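Local coordinates for ribosomal-protein-S5-alanine N-acetyltransferase (Vibrio fischeri, PDB 3IGR) that probably transfers the acetyl group of acetyl-CoA to the N-terminal alanine of ribosomal protein uS5, as a GNAT-fold acetyltransferase of the RimJ subfamily, at residues 11-16 / 71-76; 27-32 / 102-107; 89-94 / 128-133; 137-142 / 171-176. All blocks are in the same frame, centred on the assembly; numbering follows the deposited sequence.

Interaction 1: 11-16 / 71-76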
loop_
_atom_site.group_PDB
_atom_site.type_symbol
_atom_site.label_atom_id
_atom_site.label_comp_id
_atom_site.label_asym_id
_atom_site.label_seq_id
_atom_site.Cartn_x
_atom_site.Cartn_y
_atom_site.Cartn_z
ATOM N N GLN A 11 0.970 -11.761 -14.988
ATOM C CA GLN A 11 2.150 -12.532 -14.595
ATOM C C GLN A 11 3.402 -11.677 -14.797
ATOM O O GLN A 11 3.568 -11.070 -15.854
ATOM C CB GLN A 11 2.279 -13.806 -15.438
ATOM C CG GLN A 11 3.579 -14.574 -15.167
ATOM C CD GLN A 11 3.739 -15.812 -16.022
ATOM O OE1 GLN A 11 3.010 -16.013 -16.997
ATOM N NE2 GLN A 11 4.705 -16.653 -15.663
ATOM N N VAL A 12 4.250 -11.618 -13.772
ATOM C CA VAL A 12 5.542 -10.938 -13.843
ATOM C C VAL A 12 6.582 -12.044 -13.831
ATOM O O VAL A 12 6.609 -12.882 -12.920
ATOM C CB VAL A 12 5.782 -9.984 -12.645
ATOM C CG1 VAL A 12 7.063 -9.153 -12.847
ATOM C CG2 VAL A 12 4.585 -9.066 -12.445
ATOM N N ARG A 13 7.424 -12.063 -14.857
ATOM C CA ARG A 13 8.390 -13.131 -15.018
ATOM C C ARG A 13 9.568 -12.581 -15.773
ATOM O O ARG A 13 9.492 -11.486 -16.328
ATOM C CB ARG A 13 7.777 -14.334 -15.760
ATOM C CG ARG A 13 7.253 -14.037 -17.167
ATOM C CD ARG A 13 7.188 -15.322 -17.988
ATOM N NE ARG A 13 6.537 -15.154 -19.289
ATOM C CZ ARG A 13 7.117 -14.633 -20.371
ATOM N NH1 ARG A 13 8.379 -14.200 -20.335
ATOM N NH2 ARG A 13 6.427 -14.540 -21.498
ATOM N N LEU A 14 10.664 -13.330 -15.784
ATOM C CA LEU A 14 11.829 -12.925 -16.570
ATOM C C LEU A 14 11.511 -13.061 -18.053
ATOM O O LEU A 14 10.810 -13.983 -18.465
ATOM C CB LEU A 14 13.062 -13.743 -16.182
ATOM C CG LEU A 14 13.674 -13.410 -14.814
ATOM C CD1 LEU A 14 14.809 -14.383 -14.460
ATOM C CD2 LEU A 14 14.189 -11.966 -14.763
ATOM N N ILE A 15 12.003 -12.115 -18.841
ATOM C CA ILE A 15 11.840 -12.145 -20.286
ATOM C C ILE A 15 12.630 -13.317 -20.879
ATOM O O ILE A 15 13.659 -13.725 -20.323
ATOM C CB ILE A 15 12.227 -10.769 -20.907
ATOM C CG1 ILE A 15 11.581 -10.571 -22.284
ATOM C CG2 ILE A 15 13.753 -10.542 -20.900
ATOM C CD1 ILE A 15 11.843 -9.209 -22.898
ATOM N N LYS A 16 12.130 -13.874 -21.986
ATOM C CA LYS A 16 12.739 -15.034 -22.630
ATOM C C LYS A 16 12.964 -14.788 -24.120
ATOM O O LYS A 16 12.368 -13.884 -24.707
ATOM C CB LYS A 16 11.860 -16.282 -22.454
ATOM C CG LYS A 16 11.768 -16.816 -21.031
ATOM C CD LYS A 16 11.230 -18.240 -20.986
ATOM C CE LYS A 16 9.710 -18.254 -20.892
ATOM N NZ LYS A 16 9.199 -19.304 -19.953
ATOM N N VAL A 71 9.181 -8.837 -17.540
ATOM C CA VAL A 71 7.999 -8.339 -18.266
ATOM C C VAL A 71 6.709 -8.598 -17.465
ATOM O O VAL A 71 6.636 -9.539 -16.660
ATOM C CB VAL A 71 7.870 -8.931 -19.691
ATOM C CG1 VAL A 71 8.985 -8.384 -20.605
ATOM C CG2 VAL A 71 7.858 -10.467 -19.689
ATOM N N VAL A 72 5.720 -7.733 -17.664
ATOM C CA VAL A 72 4.406 -7.923 -17.085
ATOM C C VAL A 72 3.486 -8.386 -18.227
ATOM O O VAL A 72 3.379 -7.717 -19.259
ATOM C CB VAL A 72 3.843 -6.634 -16.473
ATOM C CG1 VAL A 72 2.468 -6.925 -15.850
ATOM C CG2 VAL A 72 4.803 -6.036 -15.445
ATOM N N VAL A 73 2.850 -9.537 -18.042
ATOM C CA VAL A 73 2.020 -10.122 -19.085
ATOM C C VAL A 73 0.562 -10.081 -18.677
ATOM O O VAL A 73 0.219 -10.474 -17.560
ATOM C CB VAL A 73 2.421 -11.588 -19.378
ATOM C CG1 VAL A 73 1.427 -12.252 -20.388
ATOM C CG2 VAL A 73 3.842 -11.645 -19.901
ATOM N N ASP A 74 -0.292 -9.593 -19.579
ATOM C CA ASP A 74 -1.727 -9.790 -19.446
ATOM C C ASP A 74 -2.027 -11.189 -19.989
ATOM O O ASP A 74 -1.942 -11.437 -21.191
ATOM C CB ASP A 74 -2.496 -8.726 -20.231
ATOM C CG ASP A 74 -3.999 -8.748 -19.957
ATOM O OD1 ASP A 74 -4.552 -9.782 -19.533
ATOM O OD2 ASP A 74 -4.637 -7.704 -20.175
ATOM N N LYS A 75 -2.345 -12.107 -19.090
ATOM C CA LYS A 75 -2.616 -13.490 -19.471
ATOM C C LYS A 75 -3.894 -13.622 -20.299
ATOM O O LYS A 75 -3.992 -14.501 -21.144
ATOM C CB LYS A 75 -2.680 -14.383 -18.231
ATOM C CG LYS A 75 -1.314 -14.629 -17.586
ATOM C CD LYS A 75 -1.434 -14.856 -16.074
ATOM C CE LYS A 75 -2.083 -16.176 -15.706
ATOM N NZ LYS A 75 -2.079 -16.373 -14.223
ATOM N N ASN A 76 -4.861 -12.746 -20.050
ATOM C CA ASN A 76 -6.113 -12.735 -20.804
ATOM C C ASN A 76 -5.924 -12.358 -22.277
ATOM O O ASN A 76 -6.600 -12.890 -23.157
ATOM C CB ASN A 76 -7.121 -11.797 -20.141
ATOM C CG ASN A 76 -7.750 -12.395 -18.896
ATOM O OD1 ASN A 76 -7.398 -13.490 -18.461
ATOM N ND2 ASN A 76 -8.701 -11.674 -18.322
#
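Gln11 and Val73 form one antiparallel hydrogen-bonded pair and Arg13 and Val71 the next, with Val12 and Val72 the non-hydrogen-bonded pair between them. The short strand axes approach to 4.8 Å at 140°, well twisted from strictly antiparallel. The shortest of the four backbone bonds runs from Val73 N to Gln11 O, 2.8 Å. On the face of Gln11, Arg13, Val71 and Val73, the Arg13 side chain starts between its own backbone N and carbonyl carbon (chi1 60°) and then extends, laying one guanidinium face over both valines; its NH1 is 3.8 Å from Val71 CG2. This charged end is held by a salt bridge to Asp19 and by Leu14 O. Beyond Val71, Ile15 CD1 packs at 3.8 Å on Val71 CG1, the two side chains at about a right angle. Past the paired residues, Lys75 CD touches Gln11 CB, while Lys75 NZ forms a salt bridge with Glu6. Val12 and Val72, on the other face, lie against Ala116 of helix 112-126, and Ile15 meets Leu55 and Leu58 of helix 48-63.

Interaction 2: 27-32 / 102-107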
loop_
_atom_site.group_PDB
_atom_site.type_symbol
_atom_site.label_atom_id
_atom_site.label_comp_id
_atom_site.label_asym_id
_atom_site.label_seq_id
_atom_site.Cartn_x
_atom_site.Cartn_y
_atom_site.Cartn_z
ATOM N N PHE A 27 6.855 -2.011 -27.246
ATOM C CA PHE A 27 7.528 -0.721 -27.313
ATOM C C PHE A 27 7.059 0.046 -28.533
ATOM O O PHE A 27 6.944 1.268 -28.512
ATOM C CB PHE A 27 9.057 -0.869 -27.258
ATOM C CG PHE A 27 9.573 -1.161 -25.868
ATOM C CD1 PHE A 27 9.449 -0.210 -24.859
ATOM C CD2 PHE A 27 10.146 -2.389 -25.564
ATOM C CE1 PHE A 27 9.899 -0.470 -23.562
ATOM C CE2 PHE A 27 10.600 -2.661 -24.267
ATOM C CZ PHE A 27 10.480 -1.695 -23.265
HETATM N N MSE A 28 6.729 -0.690 -29.583
HETATM C CA MSE A 28 6.243 -0.069 -30.794
HETATM C C MSE A 28 4.845 0.506 -30.546
HETATM O O MSE A 28 4.517 1.572 -31.050
HETATM C CB MSE A 28 6.297 -1.090 -31.920
HETATM C CG MSE A 28 5.382 -0.855 -33.037
HETATM SE SE MSE A 28 5.856 -2.071 -34.463
HETATM C CE MSE A 28 6.184 -3.726 -33.480
ATOM N N ARG A 29 4.055 -0.195 -29.730
ATOM C CA ARG A 29 2.713 0.237 -29.319
ATOM C C ARG A 29 2.759 1.512 -28.469
ATOM O O ARG A 29 1.949 2.422 -28.653
ATOM C CB ARG A 29 2.013 -0.902 -28.552
ATOM C CG ARG A 29 0.537 -0.701 -28.241
ATOM C CD ARG A 29 -0.207 -2.040 -27.994
ATOM N NE ARG A 29 0.017 -2.552 -26.644
ATOM C CZ ARG A 29 0.800 -3.590 -26.328
ATOM N NH1 ARG A 29 1.448 -4.282 -27.261
ATOM N NH2 ARG A 29 0.927 -3.948 -25.060
ATOM N N ASN A 30 3.723 1.585 -27.554
ATOM C CA ASN A 30 3.837 2.719 -26.647
ATOM C C ASN A 30 4.900 3.768 -27.018
ATOM O O ASN A 30 5.220 4.637 -26.201
ATOM C CB ASN A 30 4.045 2.212 -25.214
ATOM C CG ASN A 30 2.838 1.488 -24.681
ATOM O OD1 ASN A 30 1.934 2.104 -24.135
ATOM N ND2 ASN A 30 2.814 0.168 -24.838
ATOM N N ARG A 31 5.423 3.688 -28.242
ATOM C CA ARG A 31 6.435 4.631 -28.772
ATOM C C ARG A 31 6.191 6.098 -28.403
ATOM O O ARG A 31 7.088 6.770 -27.888
ATOM C CB ARG A 31 6.520 4.525 -30.308
ATOM N N HIS A 32 4.980 6.580 -28.697
ATOM C CA HIS A 32 4.604 7.976 -28.499
ATOM C C HIS A 32 4.388 8.382 -27.050
ATOM O O HIS A 32 4.868 9.443 -26.629
ATOM C CB HIS A 32 3.368 8.318 -29.346
ATOM C CG HIS A 32 3.655 9.255 -30.472
ATOM N ND1 HIS A 32 2.705 10.117 -30.981
ATOM C CD2 HIS A 32 4.791 9.490 -31.170
ATOM C CE1 HIS A 32 3.240 10.831 -31.954
ATOM N NE2 HIS A 32 4.505 10.469 -32.087
ATOM N N SER A 102 8.205 0.495 -16.990
ATOM C CA SER A 102 7.239 1.145 -17.850
ATOM C C SER A 102 5.960 0.326 -17.851
ATOM O O SER A 102 5.962 -0.869 -17.505
ATOM C CB SER A 102 7.790 1.295 -19.286
ATOM O OG SER A 102 7.958 0.026 -19.901
ATOM N N LEU A 103 4.873 0.989 -18.226
ATOM C CA LEU A 103 3.558 0.377 -18.325
ATOM C C LEU A 103 2.854 0.887 -19.564
ATOM O O LEU A 103 2.971 2.070 -19.922
ATOM C CB LEU A 103 2.725 0.703 -17.086
ATOM C CG LEU A 103 1.403 -0.057 -16.875
ATOM C CD1 LEU A 103 1.653 -1.528 -16.644
ATOM C CD2 LEU A 103 0.665 0.534 -15.696
ATOM N N ASP A 104 2.143 -0.023 -20.224
ATOM C CA ASP A 104 1.281 0.306 -21.350
ATOM C C ASP A 104 0.302 1.411 -20.960
ATOM O O ASP A 104 -0.235 1.380 -19.864
ATOM C CB ASP A 104 0.535 -0.949 -21.791
ATOM C CG ASP A 104 -0.222 -0.745 -23.082
ATOM O OD1 ASP A 104 0.336 -1.079 -24.148
ATOM O OD2 ASP A 104 -1.353 -0.223 -23.033
ATOM N N SER A 105 0.077 2.389 -21.843
ATOM C CA SER A 105 -0.756 3.555 -21.489
ATOM C C SER A 105 -2.242 3.229 -21.283
ATOM O O SER A 105 -2.945 3.959 -20.587
ATOM C CB SER A 105 -0.597 4.704 -22.504
ATOM O OG SER A 105 -1.164 4.354 -23.744
ATOM N N GLU A 106 -2.718 2.135 -21.866
ATOM C CA GLU A 106 -4.114 1.720 -21.655
ATOM C C GLU A 106 -4.319 0.993 -20.314
ATOM O O GLU A 106 -5.445 0.744 -19.907
ATOM C CB GLU A 106 -4.599 0.870 -22.827
ATOM C CG GLU A 106 -4.571 1.611 -24.168
ATOM C CD GLU A 106 -5.583 2.757 -24.242
ATOM O OE1 GLU A 106 -6.690 2.633 -23.667
ATOM O OE2 GLU A 106 -5.288 3.783 -24.896
ATOM N N TYR A 107 -3.222 0.689 -19.628
ATOM C CA TYR A 107 -3.249 -0.067 -18.373
ATOM C C TYR A 107 -2.957 0.776 -17.127
ATOM O O TYR A 107 -2.735 0.243 -16.031
ATOM C CB TYR A 107 -2.275 -1.242 -18.463
ATOM C CG TYR A 107 -2.819 -2.372 -19.305
ATOM C CD1 TYR A 107 -3.448 -3.463 -18.700
ATOM C CD2 TYR A 107 -2.718 -2.345 -20.704
ATOM C CE1 TYR A 107 -3.959 -4.507 -19.458
ATOM C CE2 TYR A 107 -3.234 -3.389 -21.482
ATOM C CZ TYR A 107 -3.851 -4.470 -20.838
ATOM O OH TYR A 107 -4.365 -5.515 -21.568
#
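Charge pairs Arg29 with Asp104: Arg29 NE lies 2.9 Å from Asp104 OD1 in a salt bridge, and Arg29 NH2 adds a weak bond to the same oxygen. The approach is bent, with an N-H...O angle of 130° at NE, and the guanidinium and carboxylate planes are 30° apart. Arg29 NH2 has a second partner in Ile80 O. The amide of Asn30 makes the other hydrogen bonds between the segments, one to a side chain and one to the backbone. Its ND2 gives a nearly straight bond of 2.9 Å to Asp104 OD1, in the plane of the amide but from above that of the carboxylate, the two planes being perpendicular. Arg29 NE and Asn30 ND2 reach Asp104 OD1 from opposite faces of the carboxylate, an arrangement likely to favour its ionised form. Asn30 OD1 accepts from Ser105 N at 3.0 Å. Van der Waals contact is slight: Phe27 CE1 lies 4.2 Å from Ser102 OG, a hydroxyl hydrogen-bonded with Tyr26 OH and Thr83 OG1. Asp104 OD2 takes the backbone N of Glu106, which fixes the rotation of the carboxylate from the other oxygen and closes an Asx turn where the chain leaves strand 96-103. In GNAT enzymes the chain after this strand leads to the loop that binds the pyrophosphate of acetyl-CoA, probably the one before helix 112-126 here.

Interaction 3: 89-94 / 128-133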
loop_
_atom_site.group_PDB
_atom_site.type_symbol
_atom_site.label_atom_id
_atom_site.label_comp_id
_atom_site.label_asym_id
_atom_site.label_seq_id
_atom_site.Cartn_x
_atom_site.Cartn_y
_atom_site.Cartn_z
ATOM N N ILE A 89 23.949 -3.742 -12.058
ATOM C CA ILE A 89 24.083 -4.450 -10.806
ATOM C C ILE A 89 25.559 -4.599 -10.418
ATOM O O ILE A 89 26.376 -5.022 -11.234
ATOM C CB ILE A 89 23.379 -5.808 -10.878
ATOM C CG1 ILE A 89 21.856 -5.594 -10.966
ATOM C CG2 ILE A 89 23.759 -6.686 -9.684
ATOM C CD1 ILE A 89 21.066 -6.888 -11.134
ATOM N N THR A 90 25.880 -4.224 -9.175
ATOM C CA THR A 90 27.218 -4.406 -8.628
ATOM C C THR A 90 27.108 -5.223 -7.349
ATOM O O THR A 90 26.195 -5.016 -6.552
ATOM C CB THR A 90 27.880 -3.042 -8.324
ATOM O OG1 THR A 90 27.861 -2.241 -9.508
ATOM C CG2 THR A 90 29.327 -3.199 -7.867
ATOM N N ARG A 91 28.037 -6.154 -7.162
ATOM C CA ARG A 91 28.090 -6.942 -5.953
ATOM C C ARG A 91 29.053 -6.216 -5.029
ATOM O O ARG A 91 28.994 -4.988 -4.972
ATOM C CB ARG A 91 28.485 -8.392 -6.281
ATOM C CG ARG A 91 27.522 -9.038 -7.277
ATOM C CD ARG A 91 26.090 -9.017 -6.703
ATOM N NE ARG A 91 25.119 -9.613 -7.621
ATOM C CZ ARG A 91 23.916 -10.073 -7.273
ATOM N NH1 ARG A 91 23.500 -10.030 -6.000
ATOM N NH2 ARG A 91 23.135 -10.603 -8.207
ATOM N N PHE A 92 29.909 -6.925 -4.287
ATOM C CA PHE A 92 30.854 -6.232 -3.407
ATOM C C PHE A 92 31.528 -5.107 -4.208
ATOM O O PHE A 92 31.957 -5.346 -5.332
ATOM C CB PHE A 92 31.904 -7.198 -2.832
ATOM C CG PHE A 92 32.975 -6.506 -2.021
ATOM C CD1 PHE A 92 32.767 -6.201 -0.678
ATOM C CD2 PHE A 92 34.187 -6.133 -2.616
ATOM C CE1 PHE A 92 33.770 -5.531 0.082
ATOM C CE2 PHE A 92 35.194 -5.481 -1.870
ATOM C CZ PHE A 92 34.977 -5.163 -0.520
ATOM N N PRO A 93 31.667 -3.896 -3.635
ATOM C CA PRO A 93 31.336 -3.483 -2.270
ATOM C C PRO A 93 30.055 -2.655 -2.192
ATOM O O PRO A 93 29.848 -1.964 -1.179
ATOM C CB PRO A 93 32.518 -2.587 -1.914
ATOM C CG PRO A 93 32.788 -1.851 -3.237
ATOM C CD PRO A 93 32.527 -2.893 -4.312
ATOM N N PHE A 94 29.227 -2.737 -3.246
ATOM C CA PHE A 94 28.034 -1.889 -3.396
ATOM C C PHE A 94 26.751 -2.665 -3.143
ATOM O O PHE A 94 25.831 -2.176 -2.464
ATOM C CB PHE A 94 27.956 -1.332 -4.822
ATOM C CG PHE A 94 28.946 -0.243 -5.130
ATOM C CD1 PHE A 94 28.605 1.085 -4.958
ATOM C CD2 PHE A 94 30.195 -0.548 -5.662
ATOM C CE1 PHE A 94 29.514 2.104 -5.282
ATOM C CE2 PHE A 94 31.109 0.453 -5.983
ATOM C CZ PHE A 94 30.766 1.779 -5.794
ATOM N N GLN A 128 18.091 -12.326 -4.344
ATOM C CA GLN A 128 19.377 -11.866 -4.886
ATOM C C GLN A 128 20.257 -11.129 -3.881
ATOM O O GLN A 128 21.354 -10.722 -4.228
ATOM C CB GLN A 128 19.198 -11.031 -6.157
ATOM C CG GLN A 128 18.700 -11.818 -7.375
ATOM C CD GLN A 128 19.729 -12.778 -7.943
ATOM O OE1 GLN A 128 20.921 -12.523 -7.904
ATOM N NE2 GLN A 128 19.262 -13.890 -8.484
ATOM N N ASN A 129 19.792 -10.978 -2.643
ATOM C CA ASN A 129 20.593 -10.335 -1.592
ATOM C C ASN A 129 21.200 -8.988 -2.030
ATOM O O ASN A 129 22.369 -8.705 -1.781
ATOM C CB ASN A 129 21.678 -11.304 -1.066
ATOM C CG ASN A 129 22.271 -10.850 0.270
ATOM O OD1 ASN A 129 21.536 -10.415 1.175
ATOM N ND2 ASN A 129 23.604 -10.946 0.402
ATOM N N LEU A 130 20.413 -8.158 -2.715
ATOM C CA LEU A 130 20.868 -6.795 -2.960
ATOM C C LEU A 130 20.714 -6.009 -1.677
ATOM O O LEU A 130 19.806 -6.272 -0.888
ATOM C CB LEU A 130 20.098 -6.127 -4.101
ATOM C CG LEU A 130 20.479 -6.541 -5.524
ATOM C CD1 LEU A 130 19.780 -5.593 -6.500
ATOM C CD2 LEU A 130 21.979 -6.465 -5.728
ATOM N N HIS A 131 21.613 -5.058 -1.459
ATOM C CA HIS A 131 21.531 -4.156 -0.312
ATOM C C HIS A 131 20.709 -2.900 -0.627
ATOM O O HIS A 131 20.065 -2.346 0.263
ATOM C CB HIS A 131 22.940 -3.737 0.127
ATOM C CG HIS A 131 22.968 -2.712 1.219
ATOM N ND1 HIS A 131 22.476 -2.956 2.481
ATOM C CD2 HIS A 131 23.437 -1.443 1.240
ATOM C CE1 HIS A 131 22.640 -1.883 3.234
ATOM N NE2 HIS A 131 23.218 -0.950 2.501
ATOM N N ARG A 132 20.741 -2.474 -1.892
ATOM C CA ARG A 132 20.248 -1.143 -2.306
ATOM C C ARG A 132 19.671 -1.218 -3.713
ATOM O O ARG A 132 20.295 -1.817 -4.601
ATOM C CB ARG A 132 21.407 -0.129 -2.279
ATOM C CG ARG A 132 21.146 1.239 -2.948
ATOM C CD ARG A 132 22.475 1.993 -3.179
ATOM N NE ARG A 132 22.300 3.268 -3.876
ATOM C CZ ARG A 132 21.914 4.399 -3.284
ATOM N NH1 ARG A 132 21.653 4.419 -1.979
ATOM N NH2 ARG A 132 21.776 5.513 -3.997
ATOM N N ILE A 133 18.498 -0.623 -3.921
ATOM C CA ILE A 133 17.920 -0.478 -5.262
ATOM C C ILE A 133 17.732 1.019 -5.455
ATOM O O ILE A 133 17.123 1.690 -4.583
ATOM C CB ILE A 133 16.533 -1.203 -5.456
ATOM C CG1 ILE A 133 16.596 -2.710 -5.174
ATOM C CG2 ILE A 133 15.985 -0.997 -6.857
ATOM C CD1 ILE A 133 17.324 -3.506 -6.201
HETATM O O HOH W 1 24.389 -8.943 -3.615
#
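Arg91 grips Gln128 end-on, with one terminal nitrogen for each of two oxygens. NH1 meets the backbone O of Gln128 at 2.9 Å, in the plane of both the guanidinium and the carbonyl; NH2 meets the side-chain OE1 of Gln128, also at 2.9 Å, from a tilted position. The guanidinium and side-chain amide planes stand 54° apart. A bend at chi2 (-58°) turns the Arg91 chain toward Gln128, after which it runs straight through chi3. Gln128 is likewise folded at chi2, which brings its OE1 round to the same guanidinium as its own carbonyl. Water 1 accepts from Arg91 NH1 and donates to Asn129 O, adding a second backbone link. Leu130 CD2 sits over one guanidinium face, 3.9 Å from Arg91 NH1, and also touches Ile89 CG2 at 4.3 Å. Farther along, contact thins to Phe94 O near His131 CB. Asn65 extends the polar network, its O taking Arg91 NH2 and its OD1 taking Gln128 NE2. The contact joins the turn that follows strand 79-90 to the connection from helix 112-126 into strand 132-137, with Ile89 and Leu130 both packing on Met124 of that helix.

Interaction 4: 137-142 / 171-176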
loop_
_atom_site.group_PDB
_atom_site.type_symbol
_atom_site.label_atom_id
_atom_site.label_comp_id
_atom_site.label_asym_id
_atom_site.label_seq_id
_atom_site.Cartn_x
_atom_site.Cartn_y
_atom_site.Cartn_z
ATOM N N TYR A 137 13.715 9.686 -11.170
ATOM C CA TYR A 137 12.534 10.092 -11.935
ATOM C C TYR A 137 12.511 11.594 -12.159
ATOM O O TYR A 137 12.979 12.376 -11.310
ATOM C CB TYR A 137 11.248 9.618 -11.242
ATOM C CG TYR A 137 10.921 10.294 -9.923
ATOM C CD1 TYR A 137 10.091 11.423 -9.882
ATOM C CD2 TYR A 137 11.411 9.788 -8.710
ATOM C CE1 TYR A 137 9.761 12.039 -8.680
ATOM C CE2 TYR A 137 11.082 10.399 -7.487
ATOM C CZ TYR A 137 10.265 11.515 -7.482
ATOM O OH TYR A 137 9.960 12.129 -6.295
ATOM N N ILE A 138 11.966 11.996 -13.306
ATOM C CA ILE A 138 11.790 13.411 -13.613
ATOM C C ILE A 138 10.708 13.959 -12.645
ATOM O O ILE A 138 9.638 13.355 -12.514
ATOM C CB ILE A 138 11.363 13.620 -15.098
ATOM C CG1 ILE A 138 12.466 13.159 -16.062
ATOM C CG2 ILE A 138 10.990 15.105 -15.364
ATOM C CD1 ILE A 138 11.966 12.763 -17.477
ATOM N N PRO A 139 10.975 15.096 -11.974
ATOM C CA PRO A 139 10.027 15.540 -10.942
ATOM C C PRO A 139 8.574 15.650 -11.413
ATOM O O PRO A 139 7.672 15.395 -10.624
ATOM C CB PRO A 139 10.557 16.924 -10.523
ATOM C CG PRO A 139 11.988 16.912 -10.872
ATOM C CD PRO A 139 12.131 16.000 -12.087
ATOM N N ARG A 140 8.331 16.009 -12.670
ATOM C CA ARG A 140 6.945 16.177 -13.101
ATOM C C ARG A 140 6.261 14.853 -13.479
ATOM O O ARG A 140 5.081 14.839 -13.809
ATOM C CB ARG A 140 6.803 17.259 -14.188
ATOM C CG ARG A 140 7.286 16.852 -15.554
ATOM C CD ARG A 140 7.382 18.046 -16.503
ATOM N NE ARG A 140 7.906 17.607 -17.797
ATOM C CZ ARG A 140 9.198 17.493 -18.108
ATOM N NH1 ARG A 140 10.156 17.806 -17.237
ATOM N NH2 ARG A 140 9.529 17.069 -19.314
ATOM N N ASN A 141 7.008 13.749 -13.429
ATOM C CA ASN A 141 6.421 12.414 -13.568
ATOM C C ASN A 141 5.762 11.975 -12.251
ATOM O O ASN A 141 6.325 11.179 -11.488
ATOM C CB ASN A 141 7.492 11.404 -14.005
ATOM C CG ASN A 141 6.901 10.098 -14.504
ATOM O OD1 ASN A 141 5.707 9.831 -14.348
ATOM N ND2 ASN A 141 7.748 9.263 -15.096
ATOM N N GLU A 142 4.582 12.520 -11.983
ATOM C CA GLU A 142 3.833 12.239 -10.756
ATOM C C GLU A 142 3.468 10.751 -10.600
ATOM O O GLU A 142 3.461 10.227 -9.485
ATOM C CB GLU A 142 2.583 13.124 -10.682
ATOM N N ASP A 171 16.303 17.273 -15.198
ATOM C CA ASP A 171 16.516 17.078 -13.771
ATOM C C ASP A 171 15.861 15.740 -13.341
ATOM O O ASP A 171 14.826 15.344 -13.892
ATOM C CB ASP A 171 15.893 18.250 -12.969
ATOM C CG ASP A 171 16.565 19.613 -13.239
ATOM O OD1 ASP A 171 17.584 19.690 -13.956
ATOM O OD2 ASP A 171 16.082 20.632 -12.700
ATOM N N HIS A 172 16.477 15.033 -12.386
ATOM C CA HIS A 172 15.884 13.822 -11.820
ATOM C C HIS A 172 16.030 13.793 -10.323
ATOM O O HIS A 172 17.090 14.168 -9.792
ATOM C CB HIS A 172 16.581 12.569 -12.340
ATOM C CG HIS A 172 16.197 12.196 -13.734
ATOM N ND1 HIS A 172 15.661 10.971 -14.053
ATOM C CD2 HIS A 172 16.301 12.878 -14.897
ATOM C CE1 HIS A 172 15.449 10.907 -15.354
ATOM N NE2 HIS A 172 15.837 12.050 -15.892
ATOM N N ILE A 173 14.980 13.322 -9.652
ATOM C CA ILE A 173 15.033 13.032 -8.229
ATOM C C ILE A 173 15.743 11.705 -8.033
ATOM O O ILE A 173 15.442 10.744 -8.724
ATOM C CB ILE A 173 13.608 12.963 -7.602
ATOM C CG1 ILE A 173 12.814 14.246 -7.893
ATOM C CG2 ILE A 173 13.689 12.687 -6.114
ATOM C CD1 ILE A 173 13.427 15.523 -7.326
ATOM N N LEU A 174 16.696 11.648 -7.116
ATOM C CA LEU A 174 17.368 10.381 -6.826
ATOM C C LEU A 174 16.718 9.760 -5.598
ATOM O O LEU A 174 16.532 10.426 -4.575
ATOM C CB LEU A 174 18.876 10.583 -6.585
ATOM C CG LEU A 174 19.623 11.475 -7.596
ATOM C CD1 LEU A 174 20.994 11.861 -7.090
ATOM C CD2 LEU A 174 19.706 10.792 -8.941
ATOM N N THR A 175 16.366 8.491 -5.706
ATOM C CA THR A 175 15.732 7.787 -4.595
ATOM C C THR A 175 16.328 6.402 -4.431
ATOM O O THR A 175 16.953 5.858 -5.366
ATOM C CB THR A 175 14.182 7.659 -4.773
ATOM O OG1 THR A 175 13.875 6.630 -5.730
ATOM C CG2 THR A 175 13.558 8.965 -5.219
ATOM N N SER A 176 16.149 5.818 -3.248
ATOM C CA SER A 176 16.606 4.454 -3.059
ATOM C C SER A 176 15.779 3.717 -2.021
ATOM O O SER A 176 15.078 4.324 -1.216
ATOM C CB SER A 176 18.083 4.428 -2.663
ATOM O OG SER A 176 18.194 4.813 -1.311
#
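Ile138 CG1 lies over a face of the His172 ring in a CH-pi contact, 3.6 Å from His172 NE2, and both imidazole nitrogens are buried here without a polar partner in the model. Asp171 O, against which Pro139 CD packs at 3.3 Å, also lacks one. A second CH-pi contact sets Ile173 CB 3.8 Å from the centroid of the Tyr137 ring, over its face. A chi1 of 68° swings this ring over the neighbouring strand, alongside the Ile173 side chain. Thr175 CG2 meets the ring at its edge, 3.7 Å from Tyr137 CE2. In the backbone, Tyr137 and Ile173 form an antiparallel hydrogen-bonded pair: Ile173 N to Tyr137 O is 2.8 Å, and Tyr137 N to Ile173 O is 3.2 Å. The chain then turns away through a type I turn from Ile138 to Asn141. Strand 132-137 thus ends against strand 168-178 before helix 142-150, whose Ala145 and Leu148 touch Tyr137; Tyr162 of strand 154-162 meets the His172 ring.

How the interactions relate
All four contacts reach one mixed sheet. Interactions 1 and 2 alternate along the chain and lie about 15 Å apart between centres; they touch where Asp74 OD2 and Tyr107 OH, 2.6 Å apart, probably hydrogen-bond. Interaction 3 opens after interaction 1 closes, but its segments alternate with those of interaction 2, from which it lies about 30 Å away between centres, across the middle of the chain. Interaction 4 comes last and meets interaction 3 by packing of Ile133 and Arg132 on Ser176, in the neighbouring strands 132-137 and 168-178. Strand 10-14, the end of helix 20-29, the turn after strand 79-90 and the end of strand 132-137 are each joined to chain 29 to 70 residues away.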